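Local coordinates for protein chitinase (Chromobacterium violaceum, PDB 4TXG) that probably binds chitin and hydrolyses its glycosidic bonds, as a glycoside hydrolase of family 18, at residues Q384-L389 / G450-S455; N404-P409 / K418-A423; M522-N527 / G534-A539. One frame throughout, in Å; residues are numbered along the deposited sequence.

Contact 1. Residues Q384-L389 / G450-S455; sequences QGLKYL and GGLPAS
Leu386 and Leu452 meet at the base of the glycoside hydrolase family 18 (beta/alpha)8 barrel, where two loops lead into the neighbouring parallel strands 391-395 and 457-462. Segment 384-389 is mostly a short 3-10 turn, and it faces a largely irregular segment, 450-455, which follows helix 441-448 and whose end begins a 3-10 turn. The backbones come nearest at Leu386 and Gly451, with CA atoms 6.5 Å apart. The tight part of the contact is apolar. The two leucine side chains cross at about a right angle, and branch meets branch where Leu386 CD2 lies 3.9 Å from Leu452 CD1. In Leu386, CG stands anti to the carbonyl carbon (chi1 -69°), which carries the branched end to the other segment, and its CD1 reaches to 4.2 Å from Gly451 CA. Both leucines also rest on Val392, so strand 391-395 backs the pair. Leu386 further touches Tyr448 and Ser764, while Gly450 O accepts a hydrogen bond from the hydroxyl Ser767 OG, which ties this end of the barrel to the C-terminal part of the chain. The loose side begins one residue on. Lys387 is exposed and points away from 450-455, its CG lying 3.7 Å above the ring plane of Tyr388, which is itself partly exposed. Back in the packed part, Leu386 O accepts one of the 3-10 turn's hydrogen bonds, from Leu389 N at 3.1 Å, and the methyl Leu452 CD2 sits 3.7 Å from that same oxygen.

Contact 2. Residues N404-P409 / K418-A423; sequences NRFVGP and KDAELA
The Phe406 ring is sandwiched between its neighbour Arg405 and Glu421 in the first turn of helix 420-424. Over the centre of one face sits Glu421 CA, 3.7 Å above the plane, in a CH-pi contact; over the centre of the opposite face lies Arg405 CG. Ala420 O approaches the ring obliquely, 3.7 Å from Phe406 CE1, and Ala420 CB packs against Phe406 CD1. Glu421 has its CG anti to the backbone N (chi1 -175°) and then runs extended, carrying its carboxylate to within 15° of parallel with the ring. Asn404 ND2 is 3.9 Å from Glu421 OE1, too far for a direct bond, and a water bridges instead, 3.2 Å from Asn404 ND2 and 2.6 Å from Glu421 OE2. The loop side is set by an Asx turn, Phe406 N giving to Asn404 OD1 at 3.1 Å. On the helix side Asp419 is the N-cap: its OD1 accepts from Glu421 N at 2.9 Å and from Leu422 N, while Asp419 OD2 is hydrogen-bonded to His400 NE2. The loop after barrel strand 391-395 is thus folded back on helix 420-424. The polar link between Asn404 and Glu421 therefore depends on the water, while the ring is held by carbon atoms on both faces.

Contact 3. Residues M522-N527 / G534-A539; sequences MWHAKN and GSYLAA
Helix 522-530 faces a type I beta turn from Gly534 to Leu537, the backbones coming nearest at Asn527 and Gly534 with CA atoms 6.6 Å apart. From the turn, Tyr536 reaches into the side of the helix. Its CG stands between the backbone N and the carbonyl carbon (chi1 42°), and the ring folds back over its own turn, where Gly534 CA lies 3.5 Å above one face. Against the opposite face comes the edge of Trp523: Trp523 CZ3 is centred over the ring, 3.7 Å from Tyr536 CZ, in a T-shaped pair with centroids 4.9 Å apart and planes nearly perpendicular. The phenol oxygen is gripped by two hydrogen bonds. His524 ND1 lies 2.7 Å from Tyr536 OH in a bond of 163° that either could donate, and Asn527 ND2 gives to the same OH at 2.9 Å, almost straight at 167°, with the oxygen in its amide plane. Trp523, His524 and Tyr536 make an aromatic cluster in the insertion between the seventh and eighth barrel strands, 457-462 and 599-603, which also carries an antiparallel sheet, consistent with the alpha+beta insertion domain of many family 18 chitinases. Further polar atoms of these helix residues have partners outside the two segments: Trp523 NE1 Ala606 O, His524 NE2 Ile501 O, and Asn527 OD1 Tyr622 N. The Asn527 amide, held at both its oxygen and nitrogen, has its flip settled and lies nearly coplanar with the phenol ring. At the margin, Leu537 CD2 brushes His524 CE1 at 4.1 Å.

All three contacts fall within the family 18 region of the chain. Contact 2 is nested in sequence within the loop closed by contact 1, yet their centres are 30 Å apart: contact 1 lies where the chain enters strands 391-395 and 457-462, contact 2 in the loop leaving strand 391-395. In this barrel family the active site opens at the strands' C-terminal ends, so contact 1 is at the far end from it. Contact 3 comes later in the chain, its nearest atoms about 11 Å from contact 2 and about 25 Å from contact 1. Bound cesium ions lie about 10 Å from the Ala420 side chain and about 11 Å from that of Asn527, outside either contact.

Contact 1. Residues Q384-L389 / G450-S455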
# COMPACT_ATOMS: atom_id res chain seq x y z
N GLN A 384 12.80 5.92 -1.44
CA GLN A 384 14.06 5.30 -1.07
C GLN A 384 13.89 4.24 0.03
O GLN A 384 14.66 3.28 0.10
CB GLN A 384 15.05 6.37 -0.62
CG GLN A 384 15.50 7.34 -1.73
CD GLN A 384 14.66 8.60 -1.79
OE1 GLN A 384 13.43 8.55 -1.79
NE2 GLN A 384 15.33 9.76 -1.84
N GLY A 385 12.86 4.41 0.86
CA GLY A 385 12.61 3.50 1.97
C GLY A 385 12.18 2.08 1.59
O GLY A 385 12.15 1.21 2.44
N LEU A 386 11.84 1.85 0.32
CA LEU A 386 11.40 0.53 -0.12
C LEU A 386 12.40 -0.59 0.20
O LEU A 386 12.01 -1.73 0.46
CB LEU A 386 11.11 0.52 -1.62
CG LEU A 386 9.88 1.33 -2.06
CD1 LEU A 386 9.75 1.30 -3.57
CD2 LEU A 386 8.62 0.79 -1.42
N LYS A 387 13.69 -0.27 0.20
CA LYS A 387 14.72 -1.28 0.41
C LYS A 387 14.65 -1.92 1.81
O LYS A 387 15.20 -2.99 2.02
CB LYS A 387 16.12 -0.70 0.19
CG LYS A 387 16.49 0.38 1.19
CD LYS A 387 17.79 1.11 0.83
CE LYS A 387 19.01 0.21 0.92
NZ LYS A 387 20.29 0.98 0.85
N TYR A 388 13.97 -1.27 2.75
CA TYR A 388 13.89 -1.80 4.11
C TYR A 388 12.70 -2.72 4.34
O TYR A 388 12.60 -3.36 5.39
CB TYR A 388 13.85 -0.64 5.12
CG TYR A 388 15.05 0.26 4.97
CD1 TYR A 388 16.33 -0.22 5.25
CD2 TYR A 388 14.92 1.57 4.54
CE1 TYR A 388 17.45 0.59 5.10
CE2 TYR A 388 16.04 2.39 4.38
CZ TYR A 388 17.30 1.89 4.67
OH TYR A 388 18.42 2.68 4.52
N LEU A 389 11.79 -2.78 3.37
CA LEU A 389 10.51 -3.43 3.58
C LEU A 389 10.47 -4.85 3.02
O LEU A 389 10.79 -5.09 1.85
CB LEU A 389 9.38 -2.61 2.93
CG LEU A 389 9.29 -1.19 3.47
CD1 LEU A 389 8.29 -0.37 2.66
CD2 LEU A 389 8.89 -1.22 4.94
N GLY A 450 9.76 0.00 -9.69
CA GLY A 450 10.96 0.79 -9.86
C GLY A 450 11.99 0.44 -8.80
O GLY A 450 13.19 0.43 -9.08
N GLY A 451 11.52 0.15 -7.59
CA GLY A 451 12.42 -0.08 -6.47
C GLY A 451 12.23 -1.42 -5.77
O GLY A 451 12.88 -1.67 -4.75
N LEU A 452 11.35 -2.26 -6.31
CA LEU A 452 11.03 -3.58 -5.72
C LEU A 452 10.88 -4.66 -6.79
O LEU A 452 10.34 -4.39 -7.86
CB LEU A 452 9.72 -3.53 -4.92
CG LEU A 452 9.68 -2.74 -3.60
CD1 LEU A 452 8.25 -2.69 -3.08
CD2 LEU A 452 10.62 -3.37 -2.58
N PRO A 453 11.30 -5.90 -6.49
CA PRO A 453 10.89 -7.01 -7.35
C PRO A 453 9.40 -7.30 -7.18
O PRO A 453 8.84 -6.95 -6.13
CB PRO A 453 11.74 -8.18 -6.84
CG PRO A 453 11.88 -7.87 -5.35
CD PRO A 453 12.07 -6.35 -5.32
N ALA A 454 8.78 -7.94 -8.17
CA ALA A 454 7.35 -8.23 -8.11
C ALA A 454 7.00 -9.03 -6.86
O ALA A 454 5.93 -8.85 -6.28
CB ALA A 454 6.90 -8.99 -9.37
N SER A 455 7.92 -9.88 -6.42
CA SER A 455 7.69 -10.73 -5.25
C SER A 455 7.50 -9.94 -3.95
O SER A 455 6.98 -10.48 -2.97
CB SER A 455 8.86 -11.71 -5.08
OG SER A 455 10.09 -11.01 -4.93

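Contact 2. Residues N404-P409 / K418-A423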
# COMPACT_ATOMS: atom_id res chain seq x y z
N ASN A 404 -14.59 14.10 -3.29
CA ASN A 404 -14.75 15.04 -4.41
C ASN A 404 -15.85 14.61 -5.37
O ASN A 404 -16.50 13.59 -5.18
CB ASN A 404 -13.42 15.26 -5.14
CG ASN A 404 -12.89 14.02 -5.83
OD1 ASN A 404 -13.62 13.34 -6.56
ND2 ASN A 404 -11.61 13.72 -5.62
N ARG A 405 -16.04 15.41 -6.41
CA ARG A 405 -17.22 15.28 -7.26
C ARG A 405 -17.09 14.27 -8.40
O ARG A 405 -18.06 14.03 -9.12
CB ARG A 405 -17.56 16.64 -7.86
CG ARG A 405 -16.56 17.08 -8.94
CD ARG A 405 -16.82 18.54 -9.33
NE ARG A 405 -15.91 19.01 -10.37
CZ ARG A 405 -14.70 19.52 -10.12
NH1 ARG A 405 -14.25 19.60 -8.87
NH2 ARG A 405 -13.94 19.93 -11.12
N PHE A 406 -15.90 13.69 -8.59
CA PHE A 406 -15.67 12.86 -9.76
C PHE A 406 -16.14 11.43 -9.52
O PHE A 406 -15.51 10.67 -8.79
CB PHE A 406 -14.19 12.89 -10.15
CG PHE A 406 -13.70 14.27 -10.49
CD1 PHE A 406 -14.09 14.88 -11.67
CD2 PHE A 406 -12.86 14.95 -9.63
CE1 PHE A 406 -13.63 16.16 -11.98
CE2 PHE A 406 -12.40 16.22 -9.94
CZ PHE A 406 -12.80 16.82 -11.11
N VAL A 407 -17.27 11.08 -10.13
CA VAL A 407 -17.90 9.79 -9.91
C VAL A 407 -17.23 8.70 -10.73
O VAL A 407 -17.16 8.79 -11.95
CB VAL A 407 -19.39 9.85 -10.26
CG1 VAL A 407 -20.05 8.50 -9.99
CG2 VAL A 407 -20.09 10.98 -9.49
N GLY A 408 -16.76 7.65 -10.06
CA GLY A 408 -16.05 6.61 -10.77
C GLY A 408 -15.62 5.47 -9.87
O GLY A 408 -15.90 5.50 -8.67
N PRO A 409 -14.93 4.47 -10.44
CA PRO A 409 -14.55 3.28 -9.68
C PRO A 409 -13.61 3.59 -8.53
O PRO A 409 -12.73 4.46 -8.63
CB PRO A 409 -13.84 2.39 -10.71
CG PRO A 409 -14.10 3.01 -12.05
CD PRO A 409 -14.35 4.47 -11.80
N LYS A 418 -10.57 7.79 -20.00
CA LYS A 418 -11.75 8.63 -19.76
C LYS A 418 -11.97 9.02 -18.29
O LYS A 418 -13.06 9.48 -17.93
CB LYS A 418 -13.01 7.92 -20.27
CG LYS A 418 -13.04 7.66 -21.77
CD LYS A 418 -14.32 6.92 -22.14
CE LYS A 418 -14.13 6.03 -23.36
NZ LYS A 418 -13.19 4.90 -23.07
N ASP A 419 -10.96 8.84 -17.44
CA ASP A 419 -11.10 9.23 -16.03
C ASP A 419 -11.43 10.72 -15.95
O ASP A 419 -10.64 11.55 -16.40
CB ASP A 419 -9.82 8.92 -15.24
CG ASP A 419 -10.00 9.16 -13.74
OD1 ASP A 419 -10.23 10.32 -13.33
OD2 ASP A 419 -9.90 8.19 -12.95
N ALA A 420 -12.60 11.05 -15.40
CA ALA A 420 -13.11 12.42 -15.44
C ALA A 420 -12.22 13.38 -14.66
O ALA A 420 -12.15 14.58 -14.98
CB ALA A 420 -14.54 12.46 -14.92
N GLU A 421 -11.56 12.87 -13.62
CA GLU A 421 -10.67 13.71 -12.82
C GLU A 421 -9.40 14.04 -13.60
O GLU A 421 -8.97 15.19 -13.66
CB GLU A 421 -10.32 13.02 -11.50
CG GLU A 421 -9.48 13.88 -10.57
CD GLU A 421 -9.42 13.33 -9.16
OE1 GLU A 421 -8.81 14.00 -8.29
OE2 GLU A 421 -9.98 12.24 -8.89
N LEU A 422 -8.81 13.01 -14.21
CA LEU A 422 -7.63 13.20 -15.04
C LEU A 422 -7.92 14.12 -16.23
O LEU A 422 -7.08 14.96 -16.58
CB LEU A 422 -7.09 11.85 -15.53
CG LEU A 422 -6.57 10.95 -14.41
CD1 LEU A 422 -5.88 9.71 -14.99
CD2 LEU A 422 -5.62 11.71 -13.51
N ALA A 423 -9.10 14.00 -16.82
CA ALA A 423 -9.48 14.87 -17.92
C ALA A 423 -9.59 16.32 -17.45
O ALA A 423 -9.17 17.25 -18.14
CB ALA A 423 -10.80 14.41 -18.55
O HOH W 1 -10.09 11.10 -6.55

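Contact 3. Residues M522-N527 / G534-A539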
# COMPACT_ATOMS: atom_id res chain seq x y z
N MET A 522 -19.55 -5.28 1.21
CA MET A 522 -20.03 -5.81 -0.06
C MET A 522 -21.26 -6.72 0.10
O MET A 522 -22.05 -6.85 -0.84
CB MET A 522 -18.90 -6.54 -0.80
CG MET A 522 -18.10 -5.62 -1.76
SD MET A 522 -19.17 -4.67 -2.87
CE MET A 522 -20.05 -6.00 -3.69
N TRP A 523 -21.46 -7.32 1.28
CA TRP A 523 -22.71 -8.08 1.45
C TRP A 523 -23.92 -7.17 1.35
O TRP A 523 -24.96 -7.56 0.80
CB TRP A 523 -22.77 -8.86 2.77
CG TRP A 523 -22.03 -8.32 3.98
CD1 TRP A 523 -20.70 -8.51 4.28
CD2 TRP A 523 -22.58 -7.59 5.10
NE1 TRP A 523 -20.40 -7.92 5.48
CE2 TRP A 523 -21.53 -7.35 6.00
CE3 TRP A 523 -23.86 -7.10 5.40
CZ2 TRP A 523 -21.71 -6.63 7.19
CZ3 TRP A 523 -24.04 -6.39 6.58
CH2 TRP A 523 -22.97 -6.17 7.46
N HIS A 524 -23.80 -5.94 1.85
CA HIS A 524 -24.95 -5.05 1.76
C HIS A 524 -25.16 -4.62 0.31
O HIS A 524 -26.30 -4.56 -0.15
CB HIS A 524 -24.78 -3.82 2.67
CG HIS A 524 -25.98 -2.92 2.66
ND1 HIS A 524 -27.24 -3.36 2.99
CD2 HIS A 524 -26.11 -1.62 2.31
CE1 HIS A 524 -28.10 -2.35 2.87
NE2 HIS A 524 -27.44 -1.29 2.44
N ALA A 525 -24.08 -4.35 -0.43
CA ALA A 525 -24.19 -4.03 -1.85
C ALA A 525 -24.82 -5.18 -2.64
O ALA A 525 -25.57 -4.95 -3.59
CB ALA A 525 -22.82 -3.67 -2.42
N LYS A 526 -24.52 -6.42 -2.25
CA LYS A 526 -25.12 -7.58 -2.91
C LYS A 526 -26.61 -7.67 -2.61
O LYS A 526 -27.40 -8.06 -3.48
CB LYS A 526 -24.38 -8.86 -2.50
CG LYS A 526 -23.02 -9.02 -3.21
CD LYS A 526 -23.26 -9.38 -4.67
CE LYS A 526 -22.15 -8.92 -5.60
NZ LYS A 526 -22.53 -9.17 -7.05
N ASN A 527 -27.02 -7.32 -1.39
CA ASN A 527 -28.44 -7.27 -1.07
C ASN A 527 -29.16 -6.16 -1.85
O ASN A 527 -30.27 -6.36 -2.35
CB ASN A 527 -28.66 -7.09 0.43
CG ASN A 527 -28.45 -8.38 1.20
OD1 ASN A 527 -28.68 -9.47 0.67
ND2 ASN A 527 -28.03 -8.27 2.46
N GLY A 534 -31.85 -5.61 3.89
CA GLY A 534 -30.96 -6.12 4.92
C GLY A 534 -31.58 -6.10 6.31
O GLY A 534 -31.94 -5.05 6.82
N SER A 535 -31.71 -7.28 6.92
CA SER A 535 -32.37 -7.40 8.22
C SER A 535 -31.53 -6.81 9.36
O SER A 535 -32.03 -6.62 10.47
CB SER A 535 -32.68 -8.86 8.52
OG SER A 535 -31.48 -9.61 8.64
N TYR A 536 -30.26 -6.54 9.06
CA TYR A 536 -29.30 -6.01 10.02
C TYR A 536 -29.35 -4.48 10.19
O TYR A 536 -28.59 -3.93 10.99
CB TYR A 536 -27.88 -6.42 9.58
CG TYR A 536 -27.71 -6.28 8.08
CD1 TYR A 536 -27.57 -5.03 7.50
CD2 TYR A 536 -27.75 -7.40 7.25
CE1 TYR A 536 -27.46 -4.88 6.12
CE2 TYR A 536 -27.62 -7.26 5.87
CZ TYR A 536 -27.48 -6.00 5.31
OH TYR A 536 -27.36 -5.87 3.94
N LEU A 537 -30.20 -3.80 9.43
CA LEU A 537 -30.18 -2.33 9.46
C LEU A 537 -30.39 -1.77 10.86
O LEU A 537 -29.67 -0.87 11.29
CB LEU A 537 -31.23 -1.75 8.51
CG LEU A 537 -30.98 -1.84 7.00
CD1 LEU A 537 -32.05 -1.06 6.25
CD2 LEU A 537 -29.56 -1.37 6.61
N ALA A 538 -31.38 -2.31 11.57
CA ALA A 538 -31.71 -1.83 12.91
C ALA A 538 -30.52 -2.02 13.85
O ALA A 538 -30.26 -1.18 14.72
CB ALA A 538 -32.94 -2.55 13.45
N ALA A 539 -29.76 -3.10 13.65
CA ALA A 539 -28.60 -3.38 14.49
C ALA A 539 -27.49 -2.33 14.31
O ALA A 539 -26.63 -2.19 15.18
CB ALA A 539 -28.05 -4.78 14.20